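Local coordinates for molybdopterin adenylyltransferase (Helicobacter pylori, PDB 4XCW), which probably transfers an adenylyl group from ATP to molybdopterin, preparing the pterin for metal insertion during biosynthesis of the molybdenum cofactor, at residues Q4-G9 with Q68-V73; K62-Y67 with G124-S129. All blocks are in the same frame, centred on the assembly; numbering follows the deposited sequence.

Interaction 1: residues Q4-G9 with Q68-V73; sequences QTIHIG and QCDLVV
The carboxylate of Asp-70 and the imidazole of His-7 are the flat groups at the entrance to the parallel pairing of 6-9 with 71-73. Asp-70 OD2 lies 3.3 Å from His-7 N, which donates to it nearly along the C-O axis, while OD1 is taken by Asn-162 N. Ile-6 crosses this side chain at about a right angle, its CG2 3.7 Å from Asp-70 OD2. The carbonyl O of Gln-68 approaches the His-7 ring obliquely; beyond the contact the ring meets that of His-45, to whose NE2 His-7 ND1 is hydrogen-bonded.

Further along, backbone bonds set the register. Asp-70 N donates to His-7 O at 2.9 Å, Gly-9 N reaches Leu-71 O at 2.8 Å, and Gly-9 O accepts from Val-73 N at 2.9 Å, nearly straight (171°). Cys-69 SG sits 3.3 Å from Gly-9 N, where glycine leaves room for the sulfur. Ile-8 and Leu-71 share the other face with apolar branches suited to the core. Strands 6-13 and 71-75 are interior, parallel neighbours in the mixed sheet of this alpha/beta fold.

Asp-70 thus does with its side chain what a main-chain carbonyl would do, extending the pairing, and its buried carboxylate has backbone N-H partners at both oxygens.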
ATOM      1  N   GLN B   4     -11.611 -29.340 -14.161  1.00 42.72           N
ATOM      2  CA  GLN B   4     -11.786 -28.274 -15.134  1.00 42.20           C
ATOM      3  C   GLN B   4     -10.452 -27.857 -15.725  1.00 41.98           C
ATOM      4  O   GLN B   4      -9.427 -27.858 -15.040  1.00 39.72           O
ATOM      5  CB  GLN B   4     -12.470 -27.068 -14.499  1.00 42.89           C
ATOM      6  CG  GLN B   4     -13.968 -27.212 -14.369  1.00 49.32           C
ATOM      7  CD  GLN B   4     -14.597 -26.033 -13.661  1.00 52.45           C
ATOM      8  OE1 GLN B   4     -14.117 -25.591 -12.616  1.00 47.63           O
ATOM      9  NE2 GLN B   4     -15.673 -25.505 -14.234  1.00 57.75           N
ATOM     10  N   THR B   5     -10.468 -27.508 -17.004  1.00 45.30           N
ATOM     11  CA  THR B   5      -9.302 -26.913 -17.634  1.00 41.61           C
ATOM     12  C   THR B   5      -9.093 -25.508 -17.100  1.00 37.80           C
ATOM     13  O   THR B   5     -10.030 -24.707 -17.035  1.00 38.58           O
ATOM     14  CB  THR B   5      -9.445 -26.864 -19.160  1.00 44.67           C
ATOM     15  OG1 THR B   5      -9.671 -28.188 -19.656  1.00 45.71           O
ATOM     16  CG2 THR B   5      -8.183 -26.292 -19.795  1.00 42.81           C
ATOM     17  N   ILE B   6      -7.865 -25.214 -16.700  1.00 33.12           N
ATOM     18  CA  ILE B   6      -7.532 -23.873 -16.245  1.00 31.13           C
ATOM     19  C   ILE B   6      -6.834 -23.147 -17.380  1.00 35.86           C
ATOM     20  O   ILE B   6      -5.830 -23.625 -17.910  1.00 36.11           O
ATOM     21  CB  ILE B   6      -6.638 -23.889 -14.994  1.00 30.73           C
ATOM     22  CG1 ILE B   6      -7.311 -24.690 -13.874  1.00 32.25           C
ATOM     23  CG2 ILE B   6      -6.337 -22.461 -14.528  1.00 26.66           C
ATOM     24  CD1 ILE B   6      -8.654 -24.133 -13.436  1.00 30.87           C
ATOM     25  N   HIS B   7      -7.392 -22.009 -17.774  1.00 35.04           N
ATOM     26  CA  HIS B   7      -6.775 -21.182 -18.796  1.00 32.55           C
ATOM     27  C   HIS B   7      -5.917 -20.113 -18.142  1.00 33.26           C
ATOM     28  O   HIS B   7      -6.361 -19.404 -17.236  1.00 33.42           O
ATOM     29  CB  HIS B   7      -7.840 -20.566 -19.702  1.00 28.56           C
ATOM     30  CG  HIS B   7      -8.503 -21.563 -20.592  1.00 37.52           C
ATOM     31  ND1 HIS B   7      -8.035 -21.860 -21.856  1.00 38.88           N
ATOM     32  CD2 HIS B   7      -9.583 -22.357 -20.398  1.00 39.87           C
ATOM     33  CE1 HIS B   7      -8.805 -22.780 -22.403  1.00 42.32           C
ATOM     34  NE2 HIS B   7      -9.752 -23.099 -21.537  1.00 41.49           N
ATOM     35  N   ILE B   8      -4.667 -20.027 -18.586  1.00 31.81           N
ATOM     36  CA  ILE B   8      -3.697 -19.139 -17.962  1.00 27.32           C
ATOM     37  C   ILE B   8      -3.038 -18.230 -18.987  1.00 29.28           C
ATOM     38  O   ILE B   8      -2.460 -18.702 -19.965  1.00 29.45           O
ATOM     39  CB  ILE B   8      -2.606 -19.937 -17.225  1.00 27.99           C
ATOM     40  CG1 ILE B   8      -3.232 -20.757 -16.099  1.00 25.28           C
ATOM     41  CG2 ILE B   8      -1.548 -18.999 -16.655  1.00 27.51           C
ATOM     42  CD1 ILE B   8      -2.228 -21.532 -15.280  1.00 28.10           C
ATOM     43  N   GLY B   9      -3.143 -16.926 -18.763  1.00 30.96           N
ATOM     44  CA  GLY B   9      -2.493 -15.952 -19.623  1.00 28.04           C
ATOM     45  C   GLY B   9      -1.085 -15.655 -19.144  1.00 28.57           C
ATOM     46  O   GLY B   9      -0.841 -15.514 -17.947  1.00 26.22           O
ATOM     47  N   GLN B  68     -10.740 -16.255 -21.816  1.00 33.98           N
ATOM     48  CA  GLN B  68     -11.347 -16.670 -20.553  1.00 34.35           C
ATOM     49  C   GLN B  68     -10.333 -17.217 -19.547  1.00 33.44           C
ATOM     50  O   GLN B  68     -10.594 -18.214 -18.875  1.00 32.13           O
ATOM     51  CB  GLN B  68     -12.429 -17.725 -20.804  1.00 41.28           C
ATOM     52  CG  GLN B  68     -13.614 -17.232 -21.613  1.00 48.57           C
ATOM     53  CD  GLN B  68     -14.791 -18.185 -21.545  1.00 61.04           C
ATOM     54  OE1 GLN B  68     -15.902 -17.790 -21.193  1.00 67.53           O
ATOM     55  NE2 GLN B  68     -14.551 -19.449 -21.873  1.00 66.02           N
ATOM     56  N   CYS B  69      -9.181 -16.565 -19.438  1.00 29.17           N
ATOM     57  CA  CYS B  69      -8.167 -16.994 -18.478  1.00 25.99           C
ATOM     58  C   CYS B  69      -8.621 -16.750 -17.045  1.00 26.45           C
ATOM     59  O   CYS B  69      -9.064 -15.656 -16.712  1.00 31.44           O
ATOM     60  CB  CYS B  69      -6.852 -16.261 -18.728  1.00 26.69           C
ATOM     61  SG  CYS B  69      -6.096 -16.670 -20.303  1.00 33.09           S
ATOM     62  N   ASP B  70      -8.507 -17.769 -16.198  1.00 28.25           N
ATOM     63  CA  ASP B  70      -8.787 -17.625 -14.772  1.00 25.28           C
ATOM     64  C   ASP B  70      -7.673 -16.841 -14.087  1.00 22.48           C
ATOM     65  O   ASP B  70      -7.897 -16.131 -13.105  1.00 24.70           O
ATOM     66  CB  ASP B  70      -8.933 -18.997 -14.111  1.00 29.94           C
ATOM     67  CG  ASP B  70      -9.910 -19.895 -14.844  1.00 33.51           C
ATOM     68  OD1 ASP B  70     -11.128 -19.687 -14.693  1.00 36.49           O
ATOM     69  OD2 ASP B  70      -9.460 -20.810 -15.570  1.00 34.88           O
ATOM     70  N   LEU B  71      -6.469 -16.998 -14.617  1.00 22.05           N
ATOM     71  CA  LEU B  71      -5.273 -16.363 -14.079  1.00 25.37           C
ATOM     72  C   LEU B  71      -4.457 -15.786 -15.217  1.00 23.98           C
ATOM     73  O   LEU B  71      -4.188 -16.467 -16.203  1.00 26.69           O
ATOM     74  CB  LEU B  71      -4.427 -17.364 -13.291  1.00 22.66           C
ATOM     75  CG  LEU B  71      -3.068 -16.867 -12.803  1.00 23.59           C
ATOM     76  CD1 LEU B  71      -3.231 -15.851 -11.682  1.00 21.81           C
ATOM     77  CD2 LEU B  71      -2.209 -18.042 -12.347  1.00 25.03           C
ATOM     78  N   VAL B  72      -4.072 -14.524 -15.081  1.00 22.88           N
ATOM     79  CA  VAL B  72      -3.220 -13.881 -16.066  1.00 20.28           C
ATOM     80  C   VAL B  72      -2.018 -13.303 -15.338  1.00 20.03           C
ATOM     81  O   VAL B  72      -2.172 -12.566 -14.366  1.00 22.93           O
ATOM     82  CB  VAL B  72      -3.966 -12.773 -16.840  1.00 25.78           C
ATOM     83  CG1 VAL B  72      -3.014 -12.066 -17.803  1.00 27.85           C
ATOM     84  CG2 VAL B  72      -5.160 -13.352 -17.583  1.00 25.43           C
ATOM     85  N   VAL B  73      -0.819 -13.664 -15.770  1.00 19.99           N
ATOM     86  CA  VAL B  73       0.367 -13.124 -15.119  1.00 21.23           C
ATOM     87  C   VAL B  73       1.227 -12.385 -16.129  1.00 22.92           C
ATOM     88  O   VAL B  73       1.315 -12.775 -17.289  1.00 28.46           O
ATOM     89  CB  VAL B  73       1.207 -14.222 -14.424  1.00 21.53           C
ATOM     90  CG1 VAL B  73       0.396 -14.909 -13.327  1.00 22.74           C
ATOM     91  CG2 VAL B  73       1.723 -15.247 -15.434  1.00 27.00           C
TER

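Interaction 2: residues K62-Y67 with G124-S129; sequences KMCDEY and GIRNKS
Asp-65 and Arg-126 meet in a side-on salt bridge that ties the C-terminal part of helix 53-66 to the start of a beta hairpin turn. Arg-126 NE donates to Asp-65 OD1 at 2.9 Å, almost perfectly straight at 178°, and Arg-126 NH2 reaches Asp-65 OD2, also at 2.9 Å. Both oxygens are met on their syn sides and the carboxylate lies at the guanidinium edge, although the two planes are 30° apart. Arginine suits the place because its chain, extended from CG to NE with CG anti to the backbone N (chi1 179°), spans the gap and offers two parallel N-H groups to one carboxylate; NH1 is left to bind Val-93 O.

The tight part lies beside this bridge, on the buried side. Cys-64 SG packs 3.4 Å from Ser-129 CB, and Cys-64 CB rests 3.9 Å from Arg-126 CD, at the guanidinium edge. Cysteine and serine are small enough to let helix and strand approach closely, and Ser-129 OG is satisfied by Cys-69 O.

Toward solvent the contact is looser. Asn-127 ND2 stays 4.0 Å from Asp-65 OD1, and a water joins them, donating to Asp-65 OD1 at 2.6 Å and accepting from Asn-127 ND2. Asn-127 OD1 turns instead to Gln-95 NE2.

Residues 126-129 form the type II' turn, with Asn-127 at its positive-phi corner, that links strands 123-126 and 129-134. Helix 53-66 packs against this hairpin, Cys-64 also touching Ile-131 and Val-72, while Ile-125 packs on Pro-80 of the second subunit.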
ATOM      1  N   LYS B  62      -7.846  -9.133 -23.737  1.00 29.70           N
ATOM      2  CA  LYS B  62      -8.096 -10.273 -24.617  1.00 31.88           C
ATOM      3  C   LYS B  62      -7.935 -11.585 -23.848  1.00 28.80           C
ATOM      4  O   LYS B  62      -8.734 -12.507 -24.003  1.00 33.28           O
ATOM      5  CB  LYS B  62      -7.158 -10.234 -25.832  1.00 34.33           C
ATOM      6  CG  LYS B  62      -7.290 -11.422 -26.780  1.00 42.72           C
ATOM      7  CD  LYS B  62      -6.540 -11.176 -28.086  1.00 51.59           C
ATOM      8  CE  LYS B  62      -5.088 -10.793 -27.837  1.00 53.34           C
ATOM      9  NZ  LYS B  62      -4.325 -10.578 -29.102  1.00 59.05           N
ATOM     10  N   MET B  63      -6.908 -11.664 -23.006  1.00 29.29           N
ATOM     11  CA  MET B  63      -6.668 -12.887 -22.242  1.00 29.76           C
ATOM     12  C   MET B  63      -7.808 -13.165 -21.262  1.00 30.68           C
ATOM     13  O   MET B  63      -8.268 -14.305 -21.141  1.00 29.61           O
ATOM     14  CB  MET B  63      -5.332 -12.808 -21.501  1.00 30.57           C
ATOM     15  CG  MET B  63      -4.108 -12.877 -22.420  1.00 33.15           C
ATOM     16  SD  MET B  63      -2.554 -12.634 -21.514  1.00 31.47           S
ATOM     17  CE  MET B  63      -1.346 -12.841 -22.823  1.00 26.92           C
ATOM     18  N   CYS B  64      -8.277 -12.121 -20.580  1.00 26.42           N
ATOM     19  CA  CYS B  64      -9.396 -12.262 -19.651  1.00 27.96           C
ATOM     20  C   CYS B  64     -10.720 -12.515 -20.369  1.00 31.27           C
ATOM     21  O   CYS B  64     -11.438 -13.473 -20.054  1.00 32.09           O
ATOM     22  CB  CYS B  64      -9.533 -11.014 -18.775  1.00 25.91           C
ATOM     23  SG  CYS B  64      -8.138 -10.701 -17.698  1.00 26.75           S
ATOM     24  N   ASP B  65     -11.041 -11.650 -21.331  1.00 30.75           N
ATOM     25  CA  ASP B  65     -12.369 -11.643 -21.944  1.00 33.87           C
ATOM     26  C   ASP B  65     -12.555 -12.687 -23.044  1.00 37.45           C
ATOM     27  O   ASP B  65     -13.574 -13.382 -23.075  1.00 41.60           O
ATOM     28  CB  ASP B  65     -12.685 -10.260 -22.521  1.00 34.75           C
ATOM     29  CG  ASP B  65     -12.764  -9.174 -21.457  1.00 34.68           C
ATOM     30  OD1 ASP B  65     -12.405  -9.436 -20.289  1.00 31.50           O
ATOM     31  OD2 ASP B  65     -13.183  -8.048 -21.805  1.00 30.78           O
ATOM     32  N   GLU B  66     -11.593 -12.788 -23.956  1.00 35.55           N
ATOM     33  CA  GLU B  66     -11.739 -13.695 -25.089  1.00 39.16           C
ATOM     34  C   GLU B  66     -11.234 -15.100 -24.778  1.00 36.65           C
ATOM     35  O   GLU B  66     -11.909 -16.084 -25.084  1.00 40.21           O
ATOM     36  CB  GLU B  66     -11.013 -13.146 -26.319  1.00 46.27           C
ATOM     37  CG  GLU B  66     -11.629 -11.888 -26.895  1.00 57.26           C
ATOM     38  CD  GLU B  66     -11.005 -11.494 -28.221  1.00 66.94           C
ATOM     39  OE1 GLU B  66     -10.572 -12.398 -28.970  1.00 68.64           O
ATOM     40  OE2 GLU B  66     -10.948 -10.281 -28.511  1.00 71.03           O
ATOM     41  N   TYR B  67     -10.050 -15.191 -24.179  1.00 36.23           N
ATOM     42  CA  TYR B  67      -9.449 -16.487 -23.864  1.00 39.60           C
ATOM     43  C   TYR B  67      -9.981 -17.065 -22.555  1.00 40.73           C
ATOM     44  O   TYR B  67      -9.696 -18.219 -22.225  1.00 36.27           O
ATOM     45  CB  TYR B  67      -7.920 -16.376 -23.785  1.00 37.77           C
ATOM     46  CG  TYR B  67      -7.243 -15.905 -25.056  1.00 40.91           C
ATOM     47  CD1 TYR B  67      -7.858 -16.040 -26.296  1.00 49.35           C
ATOM     48  CD2 TYR B  67      -5.975 -15.334 -25.014  1.00 42.29           C
ATOM     49  CE1 TYR B  67      -7.232 -15.608 -27.455  1.00 50.49           C
ATOM     50  CE2 TYR B  67      -5.344 -14.902 -26.170  1.00 43.67           C
ATOM     51  CZ  TYR B  67      -5.976 -15.037 -27.381  1.00 50.32           C
ATOM     52  OH  TYR B  67      -5.340 -14.604 -28.524  1.00 54.31           O
ATOM     53  N   GLY B 124      -4.892  -7.579  -9.376  1.00 19.20           N
ATOM     54  CA  GLY B 124      -6.260  -7.106  -9.353  1.00 19.89           C
ATOM     55  C   GLY B 124      -7.211  -8.068 -10.029  1.00 22.73           C
ATOM     56  O   GLY B 124      -6.796  -9.069 -10.617  1.00 20.43           O
ATOM     57  N   ILE B 125      -8.496  -7.747  -9.959  1.00 19.96           N
ATOM     58  CA  ILE B 125      -9.535  -8.581 -10.532  1.00 22.44           C
ATOM     59  C   ILE B 125     -10.172  -7.914 -11.742  1.00 22.39           C
ATOM     60  O   ILE B 125     -10.546  -6.752 -11.678  1.00 20.88           O
ATOM     61  CB  ILE B 125     -10.639  -8.875  -9.505  1.00 20.94           C
ATOM     62  CG1 ILE B 125     -10.046  -9.496  -8.244  1.00 22.41           C
ATOM     63  CG2 ILE B 125     -11.730  -9.750 -10.128  1.00 22.91           C
ATOM     64  CD1 ILE B 125      -9.284 -10.790  -8.504  1.00 22.52           C
ATOM     65  N   ARG B 126     -10.261  -8.647 -12.848  1.00 24.64           N
ATOM     66  CA  ARG B 126     -11.119  -8.261 -13.964  1.00 22.98           C
ATOM     67  C   ARG B 126     -12.126  -9.374 -14.194  1.00 24.90           C
ATOM     68  O   ARG B 126     -11.771 -10.442 -14.696  1.00 25.32           O
ATOM     69  CB  ARG B 126     -10.322  -8.009 -15.248  1.00 24.42           C
ATOM     70  CG  ARG B 126     -11.226  -7.640 -16.422  1.00 26.61           C
ATOM     71  CD  ARG B 126     -10.460  -7.426 -17.728  1.00 26.55           C
ATOM     72  NE  ARG B 126     -11.388  -7.150 -18.822  1.00 26.66           N
ATOM     73  CZ  ARG B 126     -11.784  -5.933 -19.165  1.00 26.85           C
ATOM     74  NH1 ARG B 126     -11.310  -4.874 -18.517  1.00 29.96           N
ATOM     75  NH2 ARG B 126     -12.641  -5.771 -20.163  1.00 28.14           N
ATOM     76  N   ASN B 127     -13.373  -9.111 -13.820  1.00 26.72           N
ATOM     77  CA  ASN B 127     -14.457 -10.085 -13.924  1.00 28.93           C
ATOM     78  C   ASN B 127     -14.099 -11.395 -13.225  1.00 28.93           C
ATOM     79  O   ASN B 127     -13.977 -11.422 -12.002  1.00 29.31           O
ATOM     80  CB  ASN B 127     -14.818 -10.319 -15.392  1.00 30.53           C
ATOM     81  CG  ASN B 127     -15.341  -9.062 -16.056  1.00 36.46           C
ATOM     82  OD1 ASN B 127     -16.062  -8.279 -15.433  1.00 35.34           O
ATOM     83  ND2 ASN B 127     -14.970  -8.851 -17.313  1.00 41.29           N
ATOM     84  N   LYS B 128     -13.933 -12.471 -13.987  1.00 27.59           N
ATOM     85  CA  LYS B 128     -13.642 -13.772 -13.389  1.00 25.56           C
ATOM     86  C   LYS B 128     -12.155 -14.112 -13.521  1.00 27.14           C
ATOM     87  O   LYS B 128     -11.765 -15.282 -13.470  1.00 25.75           O
ATOM     88  CB  LYS B 128     -14.512 -14.853 -14.035  1.00 29.32           C
ATOM     89  CG  LYS B 128     -16.005 -14.550 -13.922  1.00 35.17           C
ATOM     90  CD  LYS B 128     -16.893 -15.665 -14.461  1.00 38.61           C
ATOM     91  CE  LYS B 128     -18.362 -15.309 -14.268  1.00 43.50           C
ATOM     92  NZ  LYS B 128     -19.271 -16.430 -14.617  1.00 46.13           N
ATOM     93  N   SER B 129     -11.332 -13.078 -13.685  1.00 24.49           N
ATOM     94  CA  SER B 129      -9.892 -13.254 -13.876  1.00 24.42           C
ATOM     95  C   SER B 129      -9.056 -12.555 -12.812  1.00 23.87           C
ATOM     96  O   SER B 129      -9.308 -11.398 -12.469  1.00 24.43           O
ATOM     97  CB  SER B 129      -9.465 -12.729 -15.250  1.00 23.85           C
ATOM     98  OG  SER B 129     -10.177 -13.365 -16.298  1.00 25.64           O
TER
HETATM   99  O   HOH W   1     -13.495 -10.976 -18.549  1.00 31.57           O

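How the interactions relate
Interactions 1 and 2 have centres about 9 Å apart and lie on the same side of the chain's centre. Their segments alternate in sequence: 4-9, 62-67, 68-73, 124-129. Because 62-67 runs directly into 68-73, helix 53-66 leads into strand 71-75, which in the sheet lies between strands 6-13 and 129-134. Interaction 1 is a strand pairing within this mixed sheet, whereas interaction 2 sets the helix against the hairpin turn at the sheet's antiparallel side. Met-63 SD packs on Gly-9 and Val-72, and Cys-69 bridges the two through its backbone, N probably bonding Met-63 O and O Ser-129 OG. Together they probably hold the helix-to-strand junction between the parallel and antiparallel parts of the sheet in the probable molybdopterin-binding domain.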